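Side-chain contact in XAC2610 protein (Xanthomonas axonopodis pv. citri, PDB 4QTQ), which binds calcium and probably acts as an immunity protein that inhibits a peptidoglycan hydrolase linked to bacterial killing by type IV secretion: residues T173-N178 and V182-L187. Residues are numbered along the deposited sequence; the frame is centred on the assembly and turned at random.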
loop_
_atom_site.group_PDB
_atom_site.type_symbol
_atom_site.label_atom_id
_atom_site.label_comp_id
_atom_site.label_asym_id
_atom_site.label_seq_id
_atom_site.Cartn_x
_atom_site.Cartn_y
_atom_site.Cartn_z
ATOM N N THR A 173 -3.723 -4.878 13.791
ATOM C CA THR A 173 -2.429 -4.286 14.077
ATOM C C THR A 173 -1.363 -5.351 13.810
ATOM O O THR A 173 -1.463 -6.492 14.297
ATOM C CB THR A 173 -2.337 -3.746 15.522
ATOM O OG1 THR A 173 -3.279 -2.672 15.697
ATOM C CG2 THR A 173 -0.930 -3.235 15.833
ATOM N N TYR A 174 -0.378 -4.968 13.000
ATOM C CA TYR A 174 0.736 -5.823 12.632
ATOM C C TYR A 174 1.990 -5.198 13.196
ATOM O O TYR A 174 2.132 -3.968 13.194
ATOM C CB TYR A 174 0.893 -5.910 11.107
ATOM C CG TYR A 174 -0.237 -6.620 10.414
ATOM C CD1 TYR A 174 -1.443 -5.966 10.154
ATOM C CD2 TYR A 174 -0.101 -7.947 10.023
ATOM C CE1 TYR A 174 -2.490 -6.625 9.520
ATOM C CE2 TYR A 174 -1.129 -8.611 9.383
ATOM C CZ TYR A 174 -2.320 -7.954 9.140
ATOM O OH TYR A 174 -3.331 -8.633 8.523
ATOM N N GLU A 175 2.900 -6.041 13.676
ATOM C CA GLU A 175 4.246 -5.586 14.026
ATOM C C GLU A 175 5.138 -5.997 12.878
ATOM O O GLU A 175 5.055 -7.137 12.399
ATOM C CB GLU A 175 4.722 -6.211 15.332
ATOM C CG GLU A 175 6.105 -5.754 15.767
ATOM C CD GLU A 175 6.493 -6.257 17.143
ATOM O OE1 GLU A 175 5.772 -7.093 17.711
ATOM O OE2 GLU A 175 7.541 -5.825 17.663
ATOM N N LEU A 176 5.977 -5.071 12.426
ATOM C CA LEU A 176 6.902 -5.354 11.350
ATOM C C LEU A 176 8.295 -5.463 11.931
ATOM O O LEU A 176 8.803 -4.495 12.495
ATOM C CB LEU A 176 6.873 -4.258 10.291
ATOM C CG LEU A 176 7.763 -4.559 9.069
ATOM C CD1 LEU A 176 7.087 -5.521 8.097
ATOM C CD2 LEU A 176 8.124 -3.273 8.364
ATOM N N LYS A 177 8.892 -6.647 11.804
ATOM C CA LYS A 177 10.283 -6.874 12.205
ATOM C C LYS A 177 11.004 -7.575 11.071
ATOM O O LYS A 177 10.634 -8.691 10.695
ATOM C CB LYS A 177 10.364 -7.726 13.477
ATOM C CG LYS A 177 9.581 -7.154 14.649
ATOM C CD LYS A 177 9.785 -7.951 15.928
ATOM C CE LYS A 177 11.110 -7.623 16.598
ATOM N NZ LYS A 177 10.941 -7.611 18.076
ATOM N N ASN A 178 12.021 -6.903 10.529
ATOM C CA ASN A 178 12.897 -7.463 9.500
ATOM C C ASN A 178 12.141 -7.994 8.283
ATOM O O ASN A 178 12.039 -9.210 8.081
ATOM C CB ASN A 178 13.791 -8.555 10.094
ATOM C CG ASN A 178 14.770 -8.008 11.106
ATOM O OD1 ASN A 178 15.561 -7.113 10.801
ATOM N ND2 ASN A 178 14.716 -8.537 12.321
ATOM N N VAL A 182 3.738 -9.278 10.986
ATOM C CA VAL A 182 3.010 -10.306 11.741
ATOM C C VAL A 182 1.835 -9.701 12.504
ATOM O O VAL A 182 2.001 -8.729 13.238
ATOM C CB VAL A 182 3.937 -11.037 12.737
ATOM C CG1 VAL A 182 3.129 -11.868 13.731
ATOM C CG2 VAL A 182 4.919 -11.909 11.976
ATOM N N LEU A 183 0.655 -10.298 12.348
ATOM C CA LEU A 183 -0.530 -9.828 13.054
ATOM C C LEU A 183 -0.357 -10.057 14.546
ATOM O O LEU A 183 -0.075 -11.179 14.970
ATOM C CB LEU A 183 -1.788 -10.555 12.566
ATOM C CG LEU A 183 -3.114 -10.087 13.203
ATOM C CD1 LEU A 183 -3.493 -8.716 12.668
ATOM C CD2 LEU A 183 -4.221 -11.086 12.936
ATOM N N ILE A 184 -0.546 -9.005 15.338
ATOM C CA ILE A 184 -0.446 -9.118 16.798
ATOM C C ILE A 184 -1.755 -8.818 17.530
ATOM O O ILE A 184 -1.866 -9.088 18.717
ATOM C CB ILE A 184 0.659 -8.216 17.377
ATOM C CG1 ILE A 184 0.402 -6.740 17.048
ATOM C CG2 ILE A 184 2.030 -8.655 16.870
ATOM C CD1 ILE A 184 1.147 -5.806 17.975
ATOM N N GLU A 185 -2.735 -8.261 16.827
ATOM C CA GLU A 185 -3.993 -7.877 17.440
ATOM C C GLU A 185 -5.068 -7.713 16.384
ATOM O O GLU A 185 -4.861 -7.050 15.364
ATOM C CB GLU A 185 -3.843 -6.563 18.206
ATOM C CG GLU A 185 -5.060 -6.203 19.040
ATOM C CD GLU A 185 -4.990 -4.794 19.567
ATOM O OE1 GLU A 185 -5.474 -3.880 18.875
ATOM O OE2 GLU A 185 -4.452 -4.601 20.672
ATOM N N ARG A 186 -6.217 -8.329 16.641
ATOM C CA ARG A 186 -7.396 -8.149 15.811
ATOM C C ARG A 186 -8.569 -7.782 16.725
ATOM O O ARG A 186 -8.935 -8.565 17.613
ATOM C CB ARG A 186 -7.710 -9.423 15.022
ATOM C CG ARG A 186 -8.896 -9.254 14.083
ATOM C CD ARG A 186 -9.426 -10.541 13.487
ATOM N NE ARG A 186 -8.428 -11.370 12.820
ATOM C CZ ARG A 186 -7.871 -11.115 11.635
ATOM N NH1 ARG A 186 -8.155 -10.007 10.962
ATOM N NH2 ARG A 186 -6.990 -11.970 11.135
ATOM N N LEU A 187 -9.131 -6.590 16.501
ATOM C CA LEU A 187 -10.286 -6.095 17.241
ATOM C C LEU A 187 -11.508 -6.162 16.329
ATOM O O LEU A 187 -11.542 -5.495 15.304
ATOM C CB LEU A 187 -10.085 -4.638 17.694
ATOM C CG LEU A 187 -8.873 -4.245 18.543
ATOM C CD1 LEU A 187 -9.048 -2.823 19.077
ATOM C CD2 LEU A 187 -8.634 -5.211 19.698
HETATM O O HOH W 1 -5.822 -3.819 16.338
#
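Thr173 faces two residues of the neighbouring strand at once, Ile184 and Glu185, which makes a classic beta bulge in the hairpin of strands 168-176 and 181-190. Its N donates to Glu185 O at 2.9 Å, while its O takes the N-H of Ile184 (2.9 Å, nearly straight at 170°) and a weak bond from Glu185 N. A beta-branched residue suits this strand position because its two branches do different work. The methyl CG2 packs on Ile184 CD1 at 3.9 Å; OG1, lying beside the backbone N, donates to a water that in turn donates to Glu185 OE1, and the two side chains lie side by side, pointing the same way. On the other face of the sheet, Tyr174 sits in a non-hydrogen-bonded pair with Leu183. With chi1 at -177°, the Leu183 side chain swings away from its own N and brings CD1 over one face of the Tyr174 ring, 3.9 Å from the centroid, in a CH-pi contact offset toward the rim. Tyr174 CA also makes a CA-H...O contact with Val182 O at 3.2 Å. Glu175 closes the ladder with paired backbone bonds to Val182, and its aliphatic CB meets Ile184 CG2 at 3.9 Å. The chemistry thus divides by face: an aliphatic-aromatic contact between Leu183 and Tyr174 on one, and on the other a methyl cluster edged by a hydrated hydroxyl-carboxylate pair.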